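PDB 4XLT: response regulator receiver protein from Dyadobacter fermentans, which probably acts as a phosphorylation-dependent switch in a bacterial two-component signalling pathway, as a receiver domain of the CheY family. Local coordinates for residues 4-9 against 26-31; 9-14 against 58-63; 86-91 against 107-112. All blocks are in the same frame, centred on the assembly; numbering follows the deposited sequence.

How the interactions relate
From the N terminus, strand 4-9 leads through helix 13-25 to the turn of interaction 1, which closes the first crossover and brings the chain back alongside its start. Interaction 2 begins at Val9, the residue the two contacts share, and closes a longer loop onto strand 54-60. Since 26-31 lies between its two segments, interactions 1 and 2 cross along the chain. Interaction 3 follows in series, closing the beta-alpha-beta unit of strand 86-92, helix 97-105 and strand 109-114 at the far edge of the sheet. Together they illustrate the 2-1-3-4-5 parallel sheet of a receiver domain, with strand 54-60 bonded to both 4-9 and 86-92.

Interaction 1: 4-9 against 26-31; sequences MDFIIV and SGLTTS
Thr29 and Ser31 bond through their hydroxyls to Met4 and Asp5, closing the first beta-alpha-beta crossover of the receiver fold, where the chain leaves helix 13-25 and turns to enter strand 31-35. Thr29 OG1 donates to Met4 O at 3.0 Å, its hydroxyl tilted well off the carbonyl plane. Two residues on, Ser31 OG reaches Asp5 OD1 at 2.6 Å, a bond that meets the carboxylate from above its plane. Between these two side-chain bonds and the sheet proper stands a backbone link, Phe6 N to Ser31 O, nearly straight at 168°.

The apolar side of the contact belongs to the Phe6 ring. Thr29 approaches the ring obliquely with CB, 3.4 Å from Phe6 CD1, while its CG2 leans on the same corner. At the outer end of the ring, Leu28 CD2 lies 4.0 Å from Phe6 CZ, the two side chains crossing at about a right angle. Leu126 of helix 119-129 and Leu23 of helix 13-25 extend this cluster, so the ring joins strand, turn and both helices.

What sets Thr29 in place is its own turn. With OG1 anti to the backbone N (chi1 178°), the hydroxyl looks to Met4, and the methyl CG2 is left in the crowded position between N and carbonyl carbon, turned to the ring. The same OG1 accepts from Ser31 N, forming an ST turn, so one oxygen serves as donor across the contact and acceptor within the loop. Beyond the backbone bond, a water donates to both Phe6 O and Ser31 O, standing 2.8 Å from the latter; Ser31 O therefore takes one hydrogen from a peptide and one from solvent.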
HETATM    1  N   MSE A   4       7.760  -0.042 -19.697  1.00 51.10           N
HETATM    2  CA  MSE A   4       8.199   0.504 -18.417  1.00 36.26           C
HETATM    3  C   MSE A   4       8.971   1.806 -18.559  1.00 31.77           C
HETATM    4  O   MSE A   4       9.688   2.017 -19.537  1.00 33.90           O
HETATM    5  CB  MSE A   4       9.075  -0.503 -17.671  1.00 37.16           C
HETATM    6  CG  MSE A   4       8.441  -1.857 -17.457  1.00 51.92           C
HETATM    7 SE   MSE A   4       9.546  -2.974 -16.308  1.00 65.53          SE
HETATM    8  CE  MSE A   4       8.733  -4.701 -16.702  1.00 99.90           C
ATOM      9  N   ASP A   5       8.826   2.674 -17.566  1.00 29.17           N
ATOM     10  CA  ASP A   5       9.678   3.845 -17.449  1.00 28.47           C
ATOM     11  C   ASP A   5      10.790   3.548 -16.453  1.00 32.17           C
ATOM     12  O   ASP A   5      10.600   2.777 -15.511  1.00 29.44           O
ATOM     13  CB  ASP A   5       8.881   5.072 -17.001  1.00 33.36           C
ATOM     14  CG  ASP A   5       7.870   5.525 -18.037  1.00 37.24           C
ATOM     15  OD1 ASP A   5       7.979   5.098 -19.207  1.00 32.87           O
ATOM     16  OD2 ASP A   5       6.971   6.316 -17.680  1.00 37.15           O
ATOM     17  N   PHE A   6      11.953   4.151 -16.667  1.00 38.23           N
ATOM     18  CA  PHE A   6      13.063   3.987 -15.742  1.00 24.82           C
ATOM     19  C   PHE A   6      13.532   5.327 -15.201  1.00 26.78           C
ATOM     20  O   PHE A   6      13.741   6.281 -15.949  1.00 25.49           O
ATOM     21  CB  PHE A   6      14.222   3.255 -16.413  1.00 26.33           C
ATOM     22  CG  PHE A   6      14.135   1.759 -16.309  1.00 29.95           C
ATOM     23  CD1 PHE A   6      13.215   1.052 -17.064  1.00 34.54           C
ATOM     24  CD2 PHE A   6      14.976   1.059 -15.458  1.00 25.29           C
ATOM     25  CE1 PHE A   6      13.135  -0.327 -16.978  1.00 37.10           C
ATOM     26  CE2 PHE A   6      14.902  -0.319 -15.363  1.00 25.84           C
ATOM     27  CZ  PHE A   6      13.979  -1.014 -16.124  1.00 37.53           C
ATOM     28  N   ILE A   7      13.686   5.385 -13.886  1.00 24.26           N
ATOM     29  CA  ILE A   7      14.197   6.571 -13.223  1.00 21.09           C
ATOM     30  C   ILE A   7      15.475   6.219 -12.479  1.00 20.29           C
ATOM     31  O   ILE A   7      15.471   5.363 -11.597  1.00 20.76           O
ATOM     32  CB  ILE A   7      13.166   7.155 -12.244  1.00 26.18           C
ATOM     33  CG1 ILE A   7      11.899   7.566 -12.998  1.00 21.96           C
ATOM     34  CG2 ILE A   7      13.757   8.335 -11.484  1.00 19.44           C
ATOM     35  CD1 ILE A   7      10.779   8.043 -12.105  1.00 19.63           C
ATOM     36  N   ILE A   8      16.573   6.866 -12.849  1.00 21.55           N
ATOM     37  CA  ILE A   8      17.843   6.633 -12.178  1.00 21.00           C
ATOM     38  C   ILE A   8      18.183   7.824 -11.294  1.00 20.69           C
ATOM     39  O   ILE A   8      18.103   8.974 -11.727  1.00 21.87           O
ATOM     40  CB  ILE A   8      18.986   6.386 -13.180  1.00 22.82           C
ATOM     41  CG1 ILE A   8      18.554   5.376 -14.244  1.00 23.88           C
ATOM     42  CG2 ILE A   8      20.231   5.895 -12.457  1.00 22.44           C
ATOM     43  CD1 ILE A   8      19.575   5.176 -15.351  1.00 26.14           C
ATOM     44  N   VAL A   9      18.544   7.537 -10.046  1.00 29.15           N
ATOM     45  CA  VAL A   9      18.925   8.565  -9.084  1.00 19.51           C
ATOM     46  C   VAL A   9      20.330   8.280  -8.569  1.00 19.91           C
ATOM     47  O   VAL A   9      20.531   7.354  -7.783  1.00 34.19           O
ATOM     48  CB  VAL A   9      17.944   8.633  -7.895  1.00 22.07           C
ATOM     49  CG1 VAL A   9      18.269   9.825  -7.007  1.00 18.77           C
ATOM     50  CG2 VAL A   9      16.508   8.709  -8.389  1.00 17.70           C
ATOM     51  N   SER A  26      19.844  -1.879 -24.304  1.00 49.94           N
ATOM     52  CA  SER A  26      18.996  -3.063 -24.318  1.00 50.97           C
ATOM     53  C   SER A  26      17.561  -2.671 -24.652  1.00 62.48           C
ATOM     54  O   SER A  26      17.212  -1.489 -24.636  1.00 54.87           O
ATOM     55  CB  SER A  26      19.052  -3.790 -22.973  1.00 47.83           C
ATOM     56  OG  SER A  26      18.554  -2.973 -21.926  1.00 43.87           O
ATOM     57  N   GLY A  27      16.732  -3.662 -24.955  1.00 62.58           N
ATOM     58  CA  GLY A  27      15.331  -3.413 -25.240  1.00 73.00           C
ATOM     59  C   GLY A  27      14.498  -3.405 -23.972  1.00 72.17           C
ATOM     60  O   GLY A  27      13.287  -3.620 -24.006  1.00 77.31           O
ATOM     61  N   LEU A  28      15.155  -3.150 -22.847  1.00 65.59           N
ATOM     62  CA  LEU A  28      14.502  -3.196 -21.548  1.00 60.96           C
ATOM     63  C   LEU A  28      13.585  -1.995 -21.342  1.00 59.33           C
ATOM     64  O   LEU A  28      12.571  -2.088 -20.650  1.00 61.31           O
ATOM     65  CB  LEU A  28      15.548  -3.260 -20.438  1.00 56.86           C
ATOM     66  CG  LEU A  28      15.070  -3.743 -19.071  1.00 51.81           C
ATOM     67  CD1 LEU A  28      14.462  -5.134 -19.182  1.00 50.19           C
ATOM     68  CD2 LEU A  28      16.228  -3.733 -18.087  1.00 41.86           C
ATOM     69  N   THR A  29      13.949  -0.867 -21.947  1.00 58.63           N
ATOM     70  CA  THR A  29      13.159   0.354 -21.840  1.00 40.36           C
ATOM     71  C   THR A  29      13.534   1.346 -22.931  1.00 42.85           C
ATOM     72  O   THR A  29      14.587   1.226 -23.556  1.00 45.26           O
ATOM     73  CB  THR A  29      13.342   1.033 -20.470  1.00 45.64           C
ATOM     74  OG1 THR A  29      12.589   2.253 -20.432  1.00 42.46           O
ATOM     75  CG2 THR A  29      14.810   1.343 -20.217  1.00 42.42           C
ATOM     76  N   THR A  30      12.668   2.327 -23.151  1.00 45.88           N
ATOM     77  CA  THR A  30      12.915   3.355 -24.154  1.00 57.54           C
ATOM     78  C   THR A  30      12.835   4.749 -23.543  1.00 59.68           C
ATOM     79  O   THR A  30      13.150   5.743 -24.196  1.00 64.85           O
ATOM     80  CB  THR A  30      11.916   3.256 -25.323  1.00 52.70           C
ATOM     81  OG1 THR A  30      10.577   3.307 -24.817  1.00 48.28           O
ATOM     82  CG2 THR A  30      12.114   1.953 -26.085  1.00 52.61           C
ATOM     83  N   SER A  31      12.415   4.817 -22.283  1.00 55.33           N
ATOM     84  CA  SER A  31      12.284   6.097 -21.596  1.00 55.16           C
ATOM     85  C   SER A  31      13.045   6.103 -20.274  1.00 47.54           C
ATOM     86  O   SER A  31      12.564   5.589 -19.262  1.00 41.82           O
ATOM     87  CB  SER A  31      10.808   6.429 -21.358  1.00 55.83           C
ATOM     88  OG  SER A  31      10.172   5.420 -20.595  1.00 54.54           O
TER
HETATM   89  O   HOH W   1      11.388   7.390 -17.448  1.00 22.37           O

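Interaction 2: 9-14 against 58-63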
ATOM      1  N   VAL A   9      18.544   7.537 -10.046  1.00 29.15           N
ATOM      2  CA  VAL A   9      18.925   8.565  -9.084  1.00 19.51           C
ATOM      3  C   VAL A   9      20.330   8.280  -8.569  1.00 19.91           C
ATOM      4  O   VAL A   9      20.531   7.354  -7.783  1.00 34.19           O
ATOM      5  CB  VAL A   9      17.944   8.633  -7.895  1.00 22.07           C
ATOM      6  CG1 VAL A   9      18.269   9.825  -7.007  1.00 18.77           C
ATOM      7  CG2 VAL A   9      16.508   8.709  -8.389  1.00 17.70           C
ATOM      8  N   ASP A  10      21.299   9.070  -9.019  1.00 32.23           N
ATOM      9  CA  ASP A  10      22.700   8.842  -8.675  1.00 29.22           C
ATOM     10  C   ASP A  10      23.469  10.164  -8.632  1.00 32.05           C
ATOM     11  O   ASP A  10      23.363  10.982  -9.546  1.00 25.48           O
ATOM     12  CB  ASP A  10      23.342   7.878  -9.681  1.00 25.56           C
ATOM     13  CG  ASP A  10      24.628   7.240  -9.163  1.00 34.77           C
ATOM     14  OD1 ASP A  10      25.392   7.903  -8.425  1.00 26.55           O
ATOM     15  OD2 ASP A  10      24.878   6.066  -9.504  1.00 39.40           O
ATOM     16  N   ASP A  11      24.241  10.369  -7.570  1.00 36.15           N
ATOM     17  CA  ASP A  11      25.023  11.595  -7.426  1.00 48.54           C
ATOM     18  C   ASP A  11      26.243  11.575  -8.341  1.00 45.36           C
ATOM     19  O   ASP A  11      26.827  12.621  -8.634  1.00 38.25           O
ATOM     20  CB  ASP A  11      25.462  11.792  -5.975  1.00 57.13           C
ATOM     21  CG  ASP A  11      26.413  10.711  -5.505  1.00 66.96           C
ATOM     22  OD1 ASP A  11      26.204   9.535  -5.868  1.00 73.57           O
ATOM     23  OD2 ASP A  11      27.374  11.038  -4.776  1.00 74.00           O
ATOM     24  N   SER A  12      26.630  10.381  -8.782  1.00 42.29           N
ATOM     25  CA  SER A  12      27.739  10.232  -9.716  1.00 34.58           C
ATOM     26  C   SER A  12      27.268  10.454 -11.147  1.00 31.31           C
ATOM     27  O   SER A  12      26.500   9.659 -11.690  1.00 29.16           O
ATOM     28  CB  SER A  12      28.379   8.850  -9.586  1.00 28.98           C
ATOM     29  OG  SER A  12      29.291   8.623 -10.645  1.00 30.69           O
ATOM     30  N   VAL A  13      27.735  11.542 -11.750  1.00 32.50           N
ATOM     31  CA  VAL A  13      27.318  11.914 -13.094  1.00 33.80           C
ATOM     32  C   VAL A  13      27.783  10.881 -14.115  1.00 34.39           C
ATOM     33  O   VAL A  13      27.054  10.551 -15.050  1.00 34.51           O
ATOM     34  CB  VAL A  13      27.853  13.307 -13.472  1.00 36.57           C
ATOM     35  CG1 VAL A  13      27.341  13.723 -14.839  1.00 43.75           C
ATOM     36  CG2 VAL A  13      27.442  14.327 -12.422  1.00 43.78           C
ATOM     37  N   PHE A  14      28.994  10.366 -13.926  1.00 35.06           N
ATOM     38  CA  PHE A  14      29.509   9.301 -14.779  1.00 35.82           C
ATOM     39  C   PHE A  14      28.625   8.056 -14.708  1.00 33.80           C
ATOM     40  O   PHE A  14      28.197   7.534 -15.738  1.00 34.49           O
ATOM     41  CB  PHE A  14      30.948   8.950 -14.394  1.00 36.85           C
ATOM     42  CG  PHE A  14      31.493   7.750 -15.114  1.00 37.67           C
ATOM     43  CD1 PHE A  14      31.820   7.821 -16.460  1.00 48.40           C
ATOM     44  CD2 PHE A  14      31.681   6.550 -14.446  1.00 36.40           C
ATOM     45  CE1 PHE A  14      32.321   6.715 -17.128  1.00 43.43           C
ATOM     46  CE2 PHE A  14      32.183   5.442 -15.106  1.00 38.21           C
ATOM     47  CZ  PHE A  14      32.504   5.525 -16.448  1.00 40.76           C
ATOM     48  N   LEU A  58      15.966   3.233  -9.953  1.00 15.57           N
ATOM     49  CA  LEU A  58      17.278   2.770  -9.523  1.00 17.19           C
ATOM     50  C   LEU A  58      17.941   3.839  -8.665  1.00 19.60           C
ATOM     51  O   LEU A  58      18.312   4.905  -9.153  1.00 21.67           O
ATOM     52  CB  LEU A  58      18.154   2.423 -10.725  1.00 18.68           C
ATOM     53  CG  LEU A  58      17.548   1.449 -11.736  1.00 17.31           C
ATOM     54  CD1 LEU A  58      18.558   1.118 -12.823  1.00 19.61           C
ATOM     55  CD2 LEU A  58      17.052   0.182 -11.050  1.00 15.72           C
ATOM     56  N   LEU A  59      18.076   3.545  -7.379  1.00 19.86           N
ATOM     57  CA  LEU A  59      18.567   4.517  -6.417  1.00 22.70           C
ATOM     58  C   LEU A  59      19.947   4.132  -5.897  1.00 25.64           C
ATOM     59  O   LEU A  59      20.149   3.017  -5.418  1.00 24.89           O
ATOM     60  CB  LEU A  59      17.578   4.646  -5.260  1.00 21.71           C
ATOM     61  CG  LEU A  59      17.987   5.548  -4.100  1.00 28.63           C
ATOM     62  CD1 LEU A  59      18.006   7.001  -4.538  1.00 27.36           C
ATOM     63  CD2 LEU A  59      17.051   5.342  -2.922  1.00 24.75           C
ATOM     64  N   ASP A  60      20.902   5.052  -5.998  1.00 29.42           N
ATOM     65  CA  ASP A  60      22.248   4.776  -5.515  1.00 33.05           C
ATOM     66  C   ASP A  60      22.298   4.822  -3.993  1.00 38.49           C
ATOM     67  O   ASP A  60      21.649   5.657  -3.363  1.00 44.57           O
ATOM     68  CB  ASP A  60      23.256   5.762  -6.104  1.00 40.29           C
ATOM     69  CG  ASP A  60      24.650   5.573  -5.536  1.00 52.25           C
ATOM     70  OD1 ASP A  60      25.316   4.578  -5.894  1.00 41.88           O
ATOM     71  OD2 ASP A  60      25.078   6.420  -4.725  1.00 62.65           O
ATOM     72  N   LEU A  61      23.076   3.915  -3.411  1.00 39.58           N
ATOM     73  CA  LEU A  61      23.198   3.806  -1.961  1.00 45.21           C
ATOM     74  C   LEU A  61      24.013   4.947  -1.346  1.00 52.60           C
ATOM     75  O   LEU A  61      23.479   5.769  -0.602  1.00 50.86           O
ATOM     76  CB  LEU A  61      23.823   2.461  -1.590  1.00 46.10           C
ATOM     77  CG  LEU A  61      23.902   2.159  -0.096  1.00 51.01           C
ATOM     78  CD1 LEU A  61      22.521   2.259   0.522  1.00 45.21           C
ATOM     79  CD2 LEU A  61      24.502   0.783   0.138  1.00 52.64           C
ATOM     80  N   GLN A  62      25.307   4.991  -1.650  1.00 59.91           N
ATOM     81  CA  GLN A  62      26.184   6.025  -1.103  1.00 70.64           C
ATOM     82  C   GLN A  62      25.947   7.370  -1.781  1.00 73.59           C
ATOM     83  O   GLN A  62      26.675   7.752  -2.699  1.00 67.29           O
ATOM     84  CB  GLN A  62      27.656   5.628  -1.240  1.00 70.52           C
ATOM     85  CG  GLN A  62      28.123   4.585  -0.235  1.00 73.04           C
ATOM     86  CD  GLN A  62      27.698   3.182  -0.610  1.00 75.41           C
ATOM     87  OE1 GLN A  62      27.517   2.869  -1.788  1.00 76.13           O
ATOM     88  NE2 GLN A  62      27.534   2.324   0.391  1.00 79.14           N
HETATM   89  N   MSE A  63      24.928   8.084  -1.314  1.00 75.68           N
HETATM   90  CA  MSE A  63      24.573   9.379  -1.878  1.00 78.76           C
HETATM   91  C   MSE A  63      24.598  10.464  -0.802  1.00 86.39           C
HETATM   92  O   MSE A  63      23.979  11.520  -0.944  1.00 85.85           O
HETATM   93  CB  MSE A  63      23.195   9.306  -2.535  1.00 72.76           C
HETATM   94  CG  MSE A  63      22.994  10.294  -3.667  1.00 76.21           C
HETATM   95 SE   MSE A  63      21.264  10.084  -4.529  1.00120.81          SE
HETATM   96  CE  MSE A  63      21.453  11.455  -5.898  1.00 51.80           C
TER
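Val9 and Leu59 lie side by side at the C-terminal end of the parallel sheet, just before the loops that build the phosphorylation site of a receiver domain. Their side chains point the same way, with Val9 CB 3.7 Å from Leu59 CD1, and two backbone bonds flank them. Val9 N gives its hydrogen to Leu58 O at 2.8 Å, and Val9 O takes one from Asp60 N. This is the tight half of the contact: buried, in register and apolar on the face that Phe71 of helix 68-75 adjoins.

Past Val9 strand 4-9 ends and carboxylates take over. Asp10 and Asp60 are still buried, their carboxylate planes stacked only 13° apart, with Asp10 CG 3.7 Å from Asp60 CB. Lys115 forms salt bridges to Asp10 OD2 and to Asp60 OD1, which probably offsets the repulsion between the two acidic groups. The other oxygen of Asp10, OD1, accepts from Ser12 N at 2.8 Å in an Asx turn, which pins the carboxylate and starts the chain toward helix 13-25.

Toward solvent the fit is looser. Asp11 is exposed, and its OD1 stands 3.5 Å from Asp60 OD2 without a bond between them; Gln62 is poorly ordered. Met63, here selenomethionine, belongs to both sides: extended, with CG anti to the backbone N (chi1 -153°), it slides past Asp11 in the opposite direction until its CE comes 3.4 Å from Asp11 N and reaches back onto Val9 CG1, though it too is poorly ordered.

Asp60 is the predicted site of aspartyl phosphorylation, unmodified here. Three neighbouring carboxylates, two of them bridged to Lys115 and the third, Asp11, exposed, are consistent with the acidic pocket that in related receiver domains holds a magnesium ion for phosphoryl transfer.

Interaction 3: 86-91 against 107-112; sequences IRLFMI and PHIIQL
Leu88 and Met90 bond in parallel fashion to the edge strand, Leu88 O taking the hydrogen of Ile110 N at 3.0 Å and Met90 N giving its own to Gln111 O at 3.1 Å, while the axes of the two short strand segments are inclined at 33°. One step earlier along the chain, a water bridges Leu88 N and His108 O.

Side chains pack on both faces of this beta-alpha-beta unit. On one, Ile109 CD1 is wedged between Leu88 CD2 and the CE methyl of Met90, here selenomethionine, the latter 3.6 Å away; the Met90 chain bends at chi2 and chi3 to curl that methyl back. Leu112 CD1 then rests on Met90 CG. On the other face Phe89 CE2 meets Ile110 CG2 at 3.6 Å, obliquely, and Gln111 O lies at the ring edge near its plane. Leu125 of helix 119-129 touches the same ring. Cutting Phe89 back to an alanine would probably open a gap between the sheet and Leu125 and take the ring contact from Ile110 CG2.

Ile110 also sends CD1 to the aliphatic stem of Arg87, 3.6 Å from its CD. CG of Arg87 stands anti to the carbonyl carbon (chi1 -55°), which brings that stem across Ile110 at a slant, and the guanidinium group beyond it bonds through NE to Trp129 O and through NH1 to Ile86 O and Ala84 O. Pro79 of a second subunit packs on Ile110 as well. Arg87 thus divides its work: methylenes for the apolar seam, and a charged end that bonds to backbone oxygens, tying the strand to the end of helix 119-129.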
ATOM      1  N   ILE A  86       5.183   1.678  -8.859  1.00 12.31           N
ATOM      2  CA  ILE A  86       6.633   1.805  -8.841  1.00 11.86           C
ATOM      3  C   ILE A  86       7.300   0.613  -8.154  1.00 12.96           C
ATOM      4  O   ILE A  86       6.785   0.085  -7.168  1.00 17.00           O
ATOM      5  CB  ILE A  86       7.053   3.110  -8.133  1.00 11.91           C
ATOM      6  CG1 ILE A  86       6.479   4.319  -8.874  1.00 13.48           C
ATOM      7  CG2 ILE A  86       8.570   3.213  -8.015  1.00 11.94           C
ATOM      8  CD1 ILE A  86       6.710   5.641  -8.173  1.00 19.26           C
ATOM      9  N   ARG A  87       8.429   0.180  -8.708  1.00 14.47           N
ATOM     10  CA  ARG A  87       9.299  -0.791  -8.054  1.00 10.92           C
ATOM     11  C   ARG A  87      10.668  -0.156  -7.839  1.00 11.18           C
ATOM     12  O   ARG A  87      11.363   0.178  -8.798  1.00 18.43           O
ATOM     13  CB  ARG A  87       9.425  -2.064  -8.886  1.00 11.79           C
ATOM     14  CG  ARG A  87       8.097  -2.716  -9.227  1.00 22.90           C
ATOM     15  CD  ARG A  87       7.353  -3.197  -7.992  1.00 21.58           C
ATOM     16  NE  ARG A  87       6.096  -3.844  -8.358  1.00 26.02           N
ATOM     17  CZ  ARG A  87       4.914  -3.237  -8.355  1.00 25.19           C
ATOM     18  NH1 ARG A  87       4.818  -1.965  -7.985  1.00 11.68           N
ATOM     19  NH2 ARG A  87       3.825  -3.905  -8.711  1.00 20.39           N
ATOM     20  N   LEU A  88      11.046   0.015  -6.576  1.00 18.27           N
ATOM     21  CA  LEU A  88      12.260   0.741  -6.219  1.00 14.76           C
ATOM     22  C   LEU A  88      13.408  -0.207  -5.860  1.00 19.92           C
ATOM     23  O   LEU A  88      13.252  -1.108  -5.033  1.00 12.72           O
ATOM     24  CB  LEU A  88      11.966   1.693  -5.055  1.00 11.49           C
ATOM     25  CG  LEU A  88      13.123   2.389  -4.334  1.00 17.98           C
ATOM     26  CD1 LEU A  88      13.932   3.233  -5.288  1.00 14.34           C
ATOM     27  CD2 LEU A  88      12.595   3.243  -3.193  1.00 16.23           C
ATOM     28  N   PHE A  89      14.559  -0.005  -6.494  1.00 26.16           N
ATOM     29  CA  PHE A  89      15.731  -0.840  -6.244  1.00 14.98           C
ATOM     30  C   PHE A  89      16.927  -0.005  -5.811  1.00 20.56           C
ATOM     31  O   PHE A  89      17.139   1.104  -6.301  1.00 17.72           O
ATOM     32  CB  PHE A  89      16.091  -1.655  -7.489  1.00 15.95           C
ATOM     33  CG  PHE A  89      15.026  -2.624  -7.901  1.00 15.08           C
ATOM     34  CD1 PHE A  89      13.981  -2.221  -8.715  1.00 14.37           C
ATOM     35  CD2 PHE A  89      15.060  -3.938  -7.466  1.00 15.67           C
ATOM     36  CE1 PHE A  89      12.991  -3.114  -9.087  1.00 14.15           C
ATOM     37  CE2 PHE A  89      14.075  -4.832  -7.835  1.00 15.27           C
ATOM     38  CZ  PHE A  89      13.040  -4.419  -8.646  1.00 14.62           C
HETATM   39  N   MSE A  90      17.706  -0.550  -4.885  1.00 25.06           N
HETATM   40  CA  MSE A  90      18.923   0.099  -4.420  1.00 20.22           C
HETATM   41  C   MSE A  90      20.116  -0.428  -5.217  1.00 22.40           C
HETATM   42  O   MSE A  90      20.231  -1.630  -5.447  1.00 22.57           O
HETATM   43  CB  MSE A  90      19.113  -0.145  -2.919  1.00 20.96           C
HETATM   44  CG  MSE A  90      20.236   0.654  -2.271  1.00 34.68           C
HETATM   45 SE   MSE A  90      19.758   2.510  -1.905  1.00 86.77          SE
HETATM   46  CE  MSE A  90      18.637   2.237  -0.337  1.00 36.98           C
ATOM     47  N   ILE A  91      20.993   0.466  -5.657  1.00 24.50           N
ATOM     48  CA  ILE A  91      22.188   0.044  -6.382  1.00 27.15           C
ATOM     49  C   ILE A  91      23.447   0.597  -5.726  1.00 39.84           C
ATOM     50  O   ILE A  91      23.445   1.708  -5.196  1.00 39.54           O
ATOM     51  CB  ILE A  91      22.154   0.479  -7.864  1.00 34.84           C
ATOM     52  CG1 ILE A  91      21.989   1.998  -7.978  1.00 27.79           C
ATOM     53  CG2 ILE A  91      21.043  -0.249  -8.614  1.00 25.10           C
ATOM     54  CD1 ILE A  91      22.063   2.520  -9.397  1.00 31.99           C
ATOM     55  N   PRO A 107      10.897  -1.405   3.608  1.00 22.21           N
ATOM     56  CA  PRO A 107       9.737  -1.870   2.835  1.00 19.44           C
ATOM     57  C   PRO A 107       9.755  -1.391   1.385  1.00 15.05           C
ATOM     58  O   PRO A 107       9.312  -2.114   0.493  1.00 15.33           O
ATOM     59  CB  PRO A 107       8.544  -1.262   3.585  1.00 13.15           C
ATOM     60  CG  PRO A 107       9.068  -0.901   4.933  1.00 20.75           C
ATOM     61  CD  PRO A 107      10.498  -0.538   4.728  1.00 15.91           C
ATOM     62  N   HIS A 108      10.264  -0.186   1.155  1.00 11.84           N
ATOM     63  CA  HIS A 108      10.231   0.402  -0.179  1.00 17.22           C
ATOM     64  C   HIS A 108      11.367  -0.104  -1.056  1.00 14.27           C
ATOM     65  O   HIS A 108      11.265  -0.083  -2.283  1.00 11.51           O
ATOM     66  CB  HIS A 108      10.274   1.924  -0.082  1.00 19.41           C
ATOM     67  CG  HIS A 108       9.231   2.491   0.830  1.00 23.90           C
ATOM     68  ND1 HIS A 108       7.883   2.418   0.551  1.00 11.55           N
ATOM     69  CD2 HIS A 108       9.338   3.125   2.022  1.00 13.98           C
ATOM     70  CE1 HIS A 108       7.204   2.991   1.530  1.00 18.09           C
ATOM     71  NE2 HIS A 108       8.064   3.427   2.434  1.00 18.51           N
ATOM     72  N   ILE A 109      12.446  -0.563  -0.427  1.00 13.87           N
ATOM     73  CA  ILE A 109      13.559  -1.143  -1.168  1.00 13.02           C
ATOM     74  C   ILE A 109      13.318  -2.625  -1.420  1.00 19.62           C
ATOM     75  O   ILE A 109      13.405  -3.448  -0.508  1.00 13.56           O
ATOM     76  CB  ILE A 109      14.897  -0.974  -0.432  1.00 21.43           C
ATOM     77  CG1 ILE A 109      15.176   0.507  -0.158  1.00 16.09           C
ATOM     78  CG2 ILE A 109      16.022  -1.598  -1.247  1.00 23.01           C
ATOM     79  CD1 ILE A 109      15.289   1.341  -1.414  1.00 36.12           C
ATOM     80  N   ILE A 110      13.010  -2.960  -2.666  1.00 14.08           N
ATOM     81  CA  ILE A 110      12.733  -4.338  -3.037  1.00 12.44           C
ATOM     82  C   ILE A 110      13.976  -5.207  -2.915  1.00 17.69           C
ATOM     83  O   ILE A 110      13.946  -6.268  -2.289  1.00 17.74           O
ATOM     84  CB  ILE A 110      12.192  -4.428  -4.467  1.00 12.06           C
ATOM     85  CG1 ILE A 110      10.794  -3.812  -4.525  1.00 10.79           C
ATOM     86  CG2 ILE A 110      12.169  -5.878  -4.944  1.00 13.27           C
ATOM     87  CD1 ILE A 110      10.132  -3.936  -5.864  1.00 25.43           C
ATOM     88  N   GLN A 111      15.070  -4.750  -3.510  1.00 15.16           N
ATOM     89  CA  GLN A 111      16.301  -5.521  -3.518  1.00 17.39           C
ATOM     90  C   GLN A 111      17.506  -4.631  -3.781  1.00 29.15           C
ATOM     91  O   GLN A 111      17.420  -3.651  -4.522  1.00 17.88           O
ATOM     92  CB  GLN A 111      16.221  -6.632  -4.566  1.00 18.26           C
ATOM     93  CG  GLN A 111      17.403  -7.581  -4.559  1.00 30.22           C
ATOM     94  CD  GLN A 111      17.209  -8.758  -5.490  1.00 31.68           C
ATOM     95  OE1 GLN A 111      16.083  -9.191  -5.733  1.00 35.68           O
ATOM     96  NE2 GLN A 111      18.308  -9.278  -6.020  1.00 34.39           N
ATOM     97  N   LEU A 112      18.627  -4.974  -3.159  1.00 30.67           N
ATOM     98  CA  LEU A 112      19.878  -4.275  -3.395  1.00 29.42           C
ATOM     99  C   LEU A 112      20.628  -4.916  -4.559  1.00 30.99           C
ATOM    100  O   LEU A 112      20.973  -6.094  -4.511  1.00 41.40           O
ATOM    101  CB  LEU A 112      20.733  -4.282  -2.128  1.00 30.68           C
ATOM    102  CG  LEU A 112      22.165  -3.763  -2.241  1.00 38.17           C
ATOM    103  CD1 LEU A 112      22.194  -2.365  -2.837  1.00 31.55           C
ATOM    104  CD2 LEU A 112      22.826  -3.782  -0.872  1.00 48.57           C
TER
HETATM  105  O   HOH W   2       9.484  -0.509  -4.381  1.00 14.12           O